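Local coordinates for protein chloramphenicol acetyltransferase (Bacteroides thetaiotaomicron, PDB 2I9D) that probably transfers an acetyl group to a hydroxyl of chloramphenicol, at residues Tyr58-Ala63 / Ile86-Pro91; Tyr144-Leu149 / Asn170-Leu175. All coordinates share one frame; numbering follows the deposited sequence.

Contact 1: Tyr58-Ala63 / Ile86-Pro91; sequences YAVLRA and IDMLSP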
ATOM      1  N   TYR A  58      17.248 -15.340  -0.231  1.00 29.63           N
ATOM      2  CA  TYR A  58      18.331 -15.331   0.737  1.00 30.61           C
ATOM      3  C   TYR A  58      18.627 -13.923   1.269  1.00 29.89           C
ATOM      4  O   TYR A  58      18.751 -13.725   2.491  1.00 29.04           O
ATOM      5  CB  TYR A  58      19.609 -15.939   0.139  1.00 32.73           C
ATOM      6  CG  TYR A  58      20.751 -15.906   1.117  1.00 34.90           C
ATOM      7  CD1 TYR A  58      20.741 -16.731   2.232  1.00 37.62           C
ATOM      8  CD2 TYR A  58      21.803 -15.013   0.967  1.00 37.36           C
ATOM      9  CE1 TYR A  58      21.768 -16.707   3.162  1.00 39.35           C
ATOM     10  CE2 TYR A  58      22.854 -14.980   1.898  1.00 41.31           C
ATOM     11  CZ  TYR A  58      22.813 -15.836   2.998  1.00 39.72           C
ATOM     12  OH  TYR A  58      23.825 -15.840   3.937  1.00 41.60           O
ATOM     13  N   ALA A  59      18.755 -12.967   0.343  1.00 29.48           N
ATOM     14  CA  ALA A  59      19.041 -11.567   0.688  1.00 29.41           C
ATOM     15  C   ALA A  59      18.054 -11.047   1.718  1.00 29.36           C
ATOM     16  O   ALA A  59      18.448 -10.420   2.707  1.00 29.86           O
ATOM     17  CB  ALA A  59      19.029 -10.689  -0.561  1.00 28.90           C
ATOM     18  N   VAL A  60      16.769 -11.318   1.484  1.00 28.79           N
ATOM     19  CA  VAL A  60      15.713 -10.851   2.367  1.00 27.95           C
ATOM     20  C   VAL A  60      15.799 -11.567   3.726  1.00 27.92           C
ATOM     21  O   VAL A  60      15.691 -10.927   4.785  1.00 27.10           O
ATOM     22  CB  VAL A  60      14.305 -11.033   1.700  1.00 28.39           C
ATOM     23  CG1 VAL A  60      13.164 -10.983   2.747  1.00 26.89           C
ATOM     24  CG2 VAL A  60      14.087 -10.007   0.612  1.00 26.94           C
ATOM     25  N   LEU A  61      15.986 -12.890   3.686  1.00 28.04           N
ATOM     26  CA  LEU A  61      16.011 -13.710   4.915  1.00 28.57           C
ATOM     27  C   LEU A  61      17.214 -13.338   5.806  1.00 29.53           C
ATOM     28  O   LEU A  61      17.085 -13.244   7.048  1.00 29.48           O
ATOM     29  CB  LEU A  61      16.018 -15.212   4.591  1.00 27.82           C
ATOM     30  CG  LEU A  61      15.852 -16.195   5.760  1.00 27.97           C
ATOM     31  CD1 LEU A  61      14.545 -15.961   6.514  1.00 26.15           C
ATOM     32  CD2 LEU A  61      15.923 -17.605   5.270  1.00 26.75           C
ATOM     33  N   ARG A  62      18.355 -13.110   5.153  1.00 30.49           N
ATOM     34  CA  ARG A  62      19.578 -12.698   5.823  1.00 32.16           C
ATOM     35  C   ARG A  62      19.442 -11.335   6.487  1.00 31.84           C
ATOM     36  O   ARG A  62      19.863 -11.175   7.626  1.00 32.45           O
ATOM     37  CB  ARG A  62      20.769 -12.714   4.860  1.00 33.09           C
ATOM     38  CG  ARG A  62      22.110 -12.301   5.524  1.00 37.83           C
ATOM     39  CD  ARG A  62      23.322 -12.845   4.772  1.00 43.27           C
ATOM     40  NE  ARG A  62      24.570 -12.226   5.218  1.00 48.94           N
ATOM     41  CZ  ARG A  62      25.770 -12.498   4.701  1.00 52.82           C
ATOM     42  NH1 ARG A  62      25.888 -13.394   3.714  1.00 53.99           N
ATOM     43  NH2 ARG A  62      26.854 -11.871   5.165  1.00 52.28           N
ATOM     44  N   ALA A  63      18.852 -10.361   5.795  1.00 32.27           N
ATOM     45  CA  ALA A  63      18.601  -9.035   6.393  1.00 32.33           C
ATOM     46  C   ALA A  63      17.712  -9.078   7.646  1.00 32.54           C
ATOM     47  O   ALA A  63      17.927  -8.327   8.603  1.00 32.82           O
ATOM     48  CB  ALA A  63      18.034  -8.073   5.349  1.00 32.06           C
ATOM     49  N   ILE A  86      15.470 -16.709  12.312  1.00 35.14           N
ATOM     50  CA  ILE A  86      14.270 -16.530  11.509  1.00 34.07           C
ATOM     51  C   ILE A  86      14.410 -17.355  10.236  1.00 32.65           C
ATOM     52  O   ILE A  86      15.412 -17.250   9.520  1.00 32.56           O
ATOM     53  CB  ILE A  86      14.054 -15.016  11.173  1.00 34.43           C
ATOM     54  CG1 ILE A  86      13.912 -14.196  12.459  1.00 35.01           C
ATOM     55  CG2 ILE A  86      12.843 -14.800  10.239  1.00 34.38           C
ATOM     56  CD1 ILE A  86      12.822 -14.680  13.430  1.00 33.23           C
ATOM     57  N   ASP A  87      13.425 -18.204   9.979  1.00 30.89           N
ATOM     58  CA  ASP A  87      13.372 -18.940   8.729  1.00 29.65           C
ATOM     59  C   ASP A  87      12.323 -18.372   7.770  1.00 28.68           C
ATOM     60  O   ASP A  87      11.601 -17.421   8.102  1.00 27.14           O
ATOM     61  CB  ASP A  87      13.128 -20.421   8.978  1.00 30.49           C
ATOM     62  CG  ASP A  87      14.258 -21.078   9.763  1.00 31.96           C
ATOM     63  OD1 ASP A  87      15.454 -20.760   9.539  1.00 33.86           O
ATOM     64  OD2 ASP A  87      13.941 -21.934  10.602  1.00 35.83           O
HETATM   65  N   MSE A  88      12.281 -18.946   6.572  1.00 27.89           N
HETATM   66  CA  MSE A  88      11.464 -18.431   5.489  1.00 28.15           C
HETATM   67  C   MSE A  88      10.297 -19.362   5.183  1.00 27.47           C
HETATM   68  O   MSE A  88      10.483 -20.569   5.034  1.00 27.09           O
HETATM   69  CB  MSE A  88      12.315 -18.247   4.213  1.00 28.11           C
HETATM   70  CG  MSE A  88      11.530 -17.853   2.957  1.00 29.10           C
HETATM   71 SE   MSE A  88      10.708 -16.026   3.076  1.00 36.36          SE
HETATM   72  CE  MSE A  88      12.353 -14.917   2.898  1.00 29.74           C
ATOM     73  N   LEU A  89       9.097 -18.785   5.104  1.00 26.48           N
ATOM     74  CA  LEU A  89       7.978 -19.421   4.421  1.00 25.20           C
ATOM     75  C   LEU A  89       7.835 -18.754   3.065  1.00 24.66           C
ATOM     76  O   LEU A  89       8.000 -17.547   2.943  1.00 25.03           O
ATOM     77  CB  LEU A  89       6.662 -19.258   5.189  1.00 24.35           C
ATOM     78  CG  LEU A  89       6.519 -19.920   6.555  1.00 24.10           C
ATOM     79  CD1 LEU A  89       5.084 -19.829   7.006  1.00 20.51           C
ATOM     80  CD2 LEU A  89       6.977 -21.391   6.576  1.00 20.15           C
ATOM     81  N   SER A  90       7.497 -19.528   2.050  1.00 23.69           N
ATOM     82  CA  SER A  90       7.228 -18.955   0.776  1.00 23.88           C
ATOM     83  C   SER A  90       6.250 -19.831  -0.025  1.00 24.30           C
ATOM     84  O   SER A  90       6.404 -21.063  -0.058  1.00 23.48           O
ATOM     85  CB  SER A  90       8.545 -18.688  -0.017  1.00 23.78           C
ATOM     86  OG  SER A  90       8.254 -18.077  -1.273  1.00 22.36           O
ATOM     87  N   PRO A  91       5.240 -19.189  -0.666  1.00 24.88           N
ATOM     88  CA  PRO A  91       4.315 -19.904  -1.562  1.00 25.34           C
ATOM     89  C   PRO A  91       4.933 -20.242  -2.943  1.00 27.25           C
ATOM     90  O   PRO A  91       4.936 -19.408  -3.874  1.00 27.77           O
ATOM     91  CB  PRO A  91       3.113 -18.942  -1.698  1.00 24.91           C
ATOM     92  CG  PRO A  91       3.656 -17.568  -1.408  1.00 24.36           C
ATOM     93  CD  PRO A  91       4.890 -17.756  -0.513  1.00 24.20           C
TER
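Leu61 lays its forked end against the backbone at the start of strand 87-93. Its CD1 comes to 3.4 Å from Ile86 O and sits over the peptide that follows, 3.5 Å from Asp87 C, while the other branch, CD2, meets Met88 CB at 3.8 Å. With CG anti to the backbone N (chi1 -172°), both methyls reach across to the strand. Met88, present as selenomethionine, slides past Leu61 in the opposite direction; bends at chi2 and chi3 turn its chain back, so that CE ends 4.0 Å from Leu61 CB. The same methyl touches Val60 CG1, also at 4.0 Å, and the two side chains cross at about a right angle. No hydrogen bond joins the segments. This is helix-on-sheet packing in the core of the chloramphenicol acetyltransferase fold: helix 52-66 packs on one face of the mixed sheet; the axes of 58-63 and 87-91 approach to 8.8 Å, with their directions 137° apart. Farther out, Ile147 of the adjoining strand touches both Val60 and Met88, and Tyr107 packs on Leu61. The side chain of Asp87 leaves the backbone away from the helix; its carboxylate makes a salt bridge to Arg104 and accepts a hydrogen bond from Tyr107 N. At the loop end, Asn65, one turn beyond Leu61 on the helix, holds Ile86 N through its OD1.

Contact 2: Tyr144-Leu149 / Asn170-Leu175; sequences YGLILL and NNYPLL
Two backbone hydrogen bonds join Leu148 to the segment 170-175: its N donates to Pro173 O (3.1 Å), and its O accepts from Leu175 N (2.7 Å). One residue bonded to both neighbours of Leu174 is the signature of parallel strands, and Leu148 pairs with Leu174 as Leu149 does with Leu175. A CA-H...O contact from Leu149 CA to Leu175 O, 3.4 Å, extends the pairing.

Stacking holds the end before the strands. The amide of Asn171 lies over one face of the Tyr144 ring, the planes 11° apart; Asn171 CB stands almost exactly above the ring centre, 3.5 Å from the centroid, as a CH-pi contact. Asn171 OD1 accepts a hydrogen bond from Lys166, which would help fix the amide's rotation.

Apolar contacts fill the rest. Tyr172, its CG in the crowded position between N and carbonyl carbon (chi1 37°), sends CE1 to Leu148 CB at 4.2 Å, while its OH bonds to Glu135. Leu174 CD2 packs on the same Leu148 CB at 3.9 Å. Ile147 CG2 meets Pro173 CB at 3.8 Å, crossing at about a right angle, and Leu175 CD1 closes on Ile147 CB.

These strands lie mid-sheet: strand 87-93 bonds along the other edge of 146-151, and strand 186-196, antiparallel, flanks 174-183. Helix 52-66 packs on the face bearing Leu149 and Leu175, with Leu57 against Leu149 and Val60 against Leu175.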
ATOM      1  N   TYR A 144       6.565 -18.582  15.532  1.00 26.77           N
ATOM      2  CA  TYR A 144       6.437 -17.341  14.761  1.00 26.39           C
ATOM      3  C   TYR A 144       7.817 -16.813  14.328  1.00 26.39           C
ATOM      4  O   TYR A 144       7.935 -15.697  13.816  1.00 25.64           O
ATOM      5  CB  TYR A 144       5.662 -16.270  15.536  1.00 25.25           C
ATOM      6  CG  TYR A 144       4.242 -16.629  15.907  1.00 24.89           C
ATOM      7  CD1 TYR A 144       3.585 -17.712  15.315  1.00 24.00           C
ATOM      8  CD2 TYR A 144       3.532 -15.846  16.821  1.00 23.73           C
ATOM      9  CE1 TYR A 144       2.276 -18.036  15.648  1.00 22.48           C
ATOM     10  CE2 TYR A 144       2.217 -16.166  17.161  1.00 24.87           C
ATOM     11  CZ  TYR A 144       1.612 -17.279  16.579  1.00 24.35           C
ATOM     12  OH  TYR A 144       0.318 -17.590  16.910  1.00 23.97           O
ATOM     13  N   GLY A 145       8.850 -17.626  14.529  1.00 25.82           N
ATOM     14  CA  GLY A 145      10.214 -17.219  14.178  1.00 26.34           C
ATOM     15  C   GLY A 145      10.454 -17.414  12.703  1.00 27.02           C
ATOM     16  O   GLY A 145      11.322 -18.214  12.274  1.00 27.41           O
ATOM     17  N   LEU A 146       9.666 -16.681  11.928  1.00 26.76           N
ATOM     18  CA  LEU A 146       9.600 -16.820  10.472  1.00 26.97           C
ATOM     19  C   LEU A 146       9.267 -15.479   9.817  1.00 25.77           C
ATOM     20  O   LEU A 146       8.719 -14.602  10.452  1.00 26.02           O
ATOM     21  CB  LEU A 146       8.479 -17.804  10.089  1.00 26.83           C
ATOM     22  CG  LEU A 146       8.606 -19.259  10.531  1.00 27.86           C
ATOM     23  CD1 LEU A 146       7.212 -19.777  10.745  1.00 26.20           C
ATOM     24  CD2 LEU A 146       9.380 -20.077   9.493  1.00 25.50           C
ATOM     25  N   ILE A 147       9.592 -15.349   8.538  1.00 25.48           N
ATOM     26  CA  ILE A 147       9.005 -14.308   7.679  1.00 25.11           C
ATOM     27  C   ILE A 147       8.450 -15.059   6.488  1.00 24.82           C
ATOM     28  O   ILE A 147       8.702 -16.257   6.359  1.00 24.77           O
ATOM     29  CB  ILE A 147      10.000 -13.178   7.269  1.00 24.90           C
ATOM     30  CG1 ILE A 147      11.234 -13.741   6.528  1.00 25.86           C
ATOM     31  CG2 ILE A 147      10.420 -12.405   8.507  1.00 22.95           C
ATOM     32  CD1 ILE A 147      12.127 -12.647   5.848  1.00 24.25           C
ATOM     33  N   LEU A 148       7.637 -14.389   5.676  1.00 24.69           N
ATOM     34  CA  LEU A 148       6.999 -15.048   4.524  1.00 24.00           C
ATOM     35  C   LEU A 148       7.093 -14.121   3.342  1.00 23.05           C
ATOM     36  O   LEU A 148       6.776 -12.934   3.460  1.00 22.93           O
ATOM     37  CB  LEU A 148       5.527 -15.427   4.796  1.00 23.46           C
ATOM     38  CG  LEU A 148       4.773 -16.061   3.601  1.00 25.34           C
ATOM     39  CD1 LEU A 148       3.702 -17.055   4.067  1.00 26.98           C
ATOM     40  CD2 LEU A 148       4.160 -14.967   2.659  1.00 24.10           C
ATOM     41  N   LEU A 149       7.543 -14.664   2.218  1.00 21.77           N
ATOM     42  CA  LEU A 149       7.710 -13.856   1.039  1.00 22.15           C
ATOM     43  C   LEU A 149       6.998 -14.528  -0.109  1.00 21.95           C
ATOM     44  O   LEU A 149       7.165 -15.729  -0.358  1.00 22.41           O
ATOM     45  CB  LEU A 149       9.194 -13.562   0.723  1.00 21.88           C
ATOM     46  CG  LEU A 149       9.446 -12.651  -0.496  1.00 21.55           C
ATOM     47  CD1 LEU A 149      10.705 -11.823  -0.311  1.00 18.56           C
ATOM     48  CD2 LEU A 149       9.552 -13.487  -1.806  1.00 22.62           C
ATOM     49  N   ASN A 170      -0.529  -9.436  12.329  1.00 26.34           N
ATOM     50  CA  ASN A 170      -0.116 -10.765  11.860  1.00 25.36           C
ATOM     51  C   ASN A 170       0.902 -11.415  12.787  1.00 25.03           C
ATOM     52  O   ASN A 170       1.673 -10.716  13.439  1.00 24.56           O
ATOM     53  CB  ASN A 170       0.480 -10.670  10.452  1.00 25.02           C
ATOM     54  CG  ASN A 170      -0.492 -10.100   9.453  1.00 23.58           C
ATOM     55  OD1 ASN A 170      -1.676 -10.350   9.541  1.00 22.50           O
ATOM     56  ND2 ASN A 170       0.009  -9.354   8.484  1.00 24.54           N
ATOM     57  N   ASN A 171       0.938 -12.749  12.808  1.00 24.74           N
ATOM     58  CA  ASN A 171       1.929 -13.484  13.620  1.00 24.67           C
ATOM     59  C   ASN A 171       3.384 -13.190  13.244  1.00 25.42           C
ATOM     60  O   ASN A 171       4.246 -13.151  14.124  1.00 26.61           O
ATOM     61  CB  ASN A 171       1.658 -14.987  13.583  1.00 23.84           C
ATOM     62  CG  ASN A 171       0.300 -15.327  14.127  1.00 23.33           C
ATOM     63  OD1 ASN A 171      -0.147 -14.732  15.107  1.00 22.12           O
ATOM     64  ND2 ASN A 171      -0.392 -16.259  13.473  1.00 21.32           N
ATOM     65  N   TYR A 172       3.646 -12.968  11.955  1.00 24.78           N
ATOM     66  CA  TYR A 172       4.988 -12.611  11.455  1.00 24.72           C
ATOM     67  C   TYR A 172       4.929 -11.651  10.239  1.00 23.67           C
ATOM     68  O   TYR A 172       3.873 -11.451   9.655  1.00 22.93           O
ATOM     69  CB  TYR A 172       5.823 -13.864  11.137  1.00 24.29           C
ATOM     70  CG  TYR A 172       5.003 -14.977  10.548  1.00 26.17           C
ATOM     71  CD1 TYR A 172       4.697 -15.005   9.171  1.00 25.65           C
ATOM     72  CD2 TYR A 172       4.493 -15.987  11.361  1.00 25.20           C
ATOM     73  CE1 TYR A 172       3.923 -16.020   8.630  1.00 25.79           C
ATOM     74  CE2 TYR A 172       3.709 -17.005  10.831  1.00 26.06           C
ATOM     75  CZ  TYR A 172       3.431 -17.027   9.470  1.00 27.04           C
ATOM     76  OH  TYR A 172       2.638 -18.044   8.961  1.00 27.12           O
ATOM     77  N   PRO A 173       6.056 -11.001   9.910  1.00 23.68           N
ATOM     78  CA  PRO A 173       6.190 -10.167   8.688  1.00 22.95           C
ATOM     79  C   PRO A 173       5.843 -10.900   7.400  1.00 22.16           C
ATOM     80  O   PRO A 173       6.228 -12.042   7.203  1.00 21.54           O
ATOM     81  CB  PRO A 173       7.666  -9.746   8.702  1.00 23.21           C
ATOM     82  CG  PRO A 173       8.024  -9.753  10.159  1.00 23.60           C
ATOM     83  CD  PRO A 173       7.267 -10.939  10.744  1.00 23.48           C
ATOM     84  N   LEU A 174       5.096 -10.201   6.549  1.00 22.21           N
ATOM     85  CA  LEU A 174       4.645 -10.664   5.257  1.00 22.45           C
ATOM     86  C   LEU A 174       5.297  -9.767   4.186  1.00 22.55           C
ATOM     87  O   LEU A 174       5.282  -8.550   4.298  1.00 21.68           O
ATOM     88  CB  LEU A 174       3.103 -10.563   5.187  1.00 22.85           C
ATOM     89  CG  LEU A 174       2.240 -11.508   6.051  1.00 24.67           C
ATOM     90  CD1 LEU A 174       0.739 -11.408   5.726  1.00 18.64           C
ATOM     91  CD2 LEU A 174       2.743 -12.978   5.899  1.00 24.30           C
ATOM     92  N   LEU A 175       5.885 -10.385   3.166  1.00 22.61           N
ATOM     93  CA  LEU A 175       6.620  -9.660   2.128  1.00 23.10           C
ATOM     94  C   LEU A 175       6.159 -10.120   0.755  1.00 22.82           C
ATOM     95  O   LEU A 175       5.599 -11.218   0.607  1.00 22.74           O
ATOM     96  CB  LEU A 175       8.148  -9.854   2.229  1.00 22.97           C
ATOM     97  CG  LEU A 175       8.883  -9.259   3.438  1.00 23.99           C
ATOM     98  CD1 LEU A 175       9.004 -10.274   4.600  1.00 22.28           C
ATOM     99  CD2 LEU A 175      10.243  -8.758   3.021  1.00 21.57           C
TER

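Following the chain from the N terminus, the first segment met is on helix 52-66; the chain then passes through strands 72-74 and 80-83 before contact 1 closes this loop by bringing strand 87-93 against the helix. Only after strand 100-105 and helices 111-124 and 133-141 does contact 2 open, its own loop returning strand 174-183 beside strand 146-151. The two loops therefore follow in series and neither encloses the other. They meet where strands 87-93 and 146-151 are neighbours: Leu89 N lies 2.8 Å from Ile147 O, probably hydrogen-bonded, and Ser90 OG bonds to Leu149 O. Together they join one helix and three adjacent parallel strands of the mixed sheet.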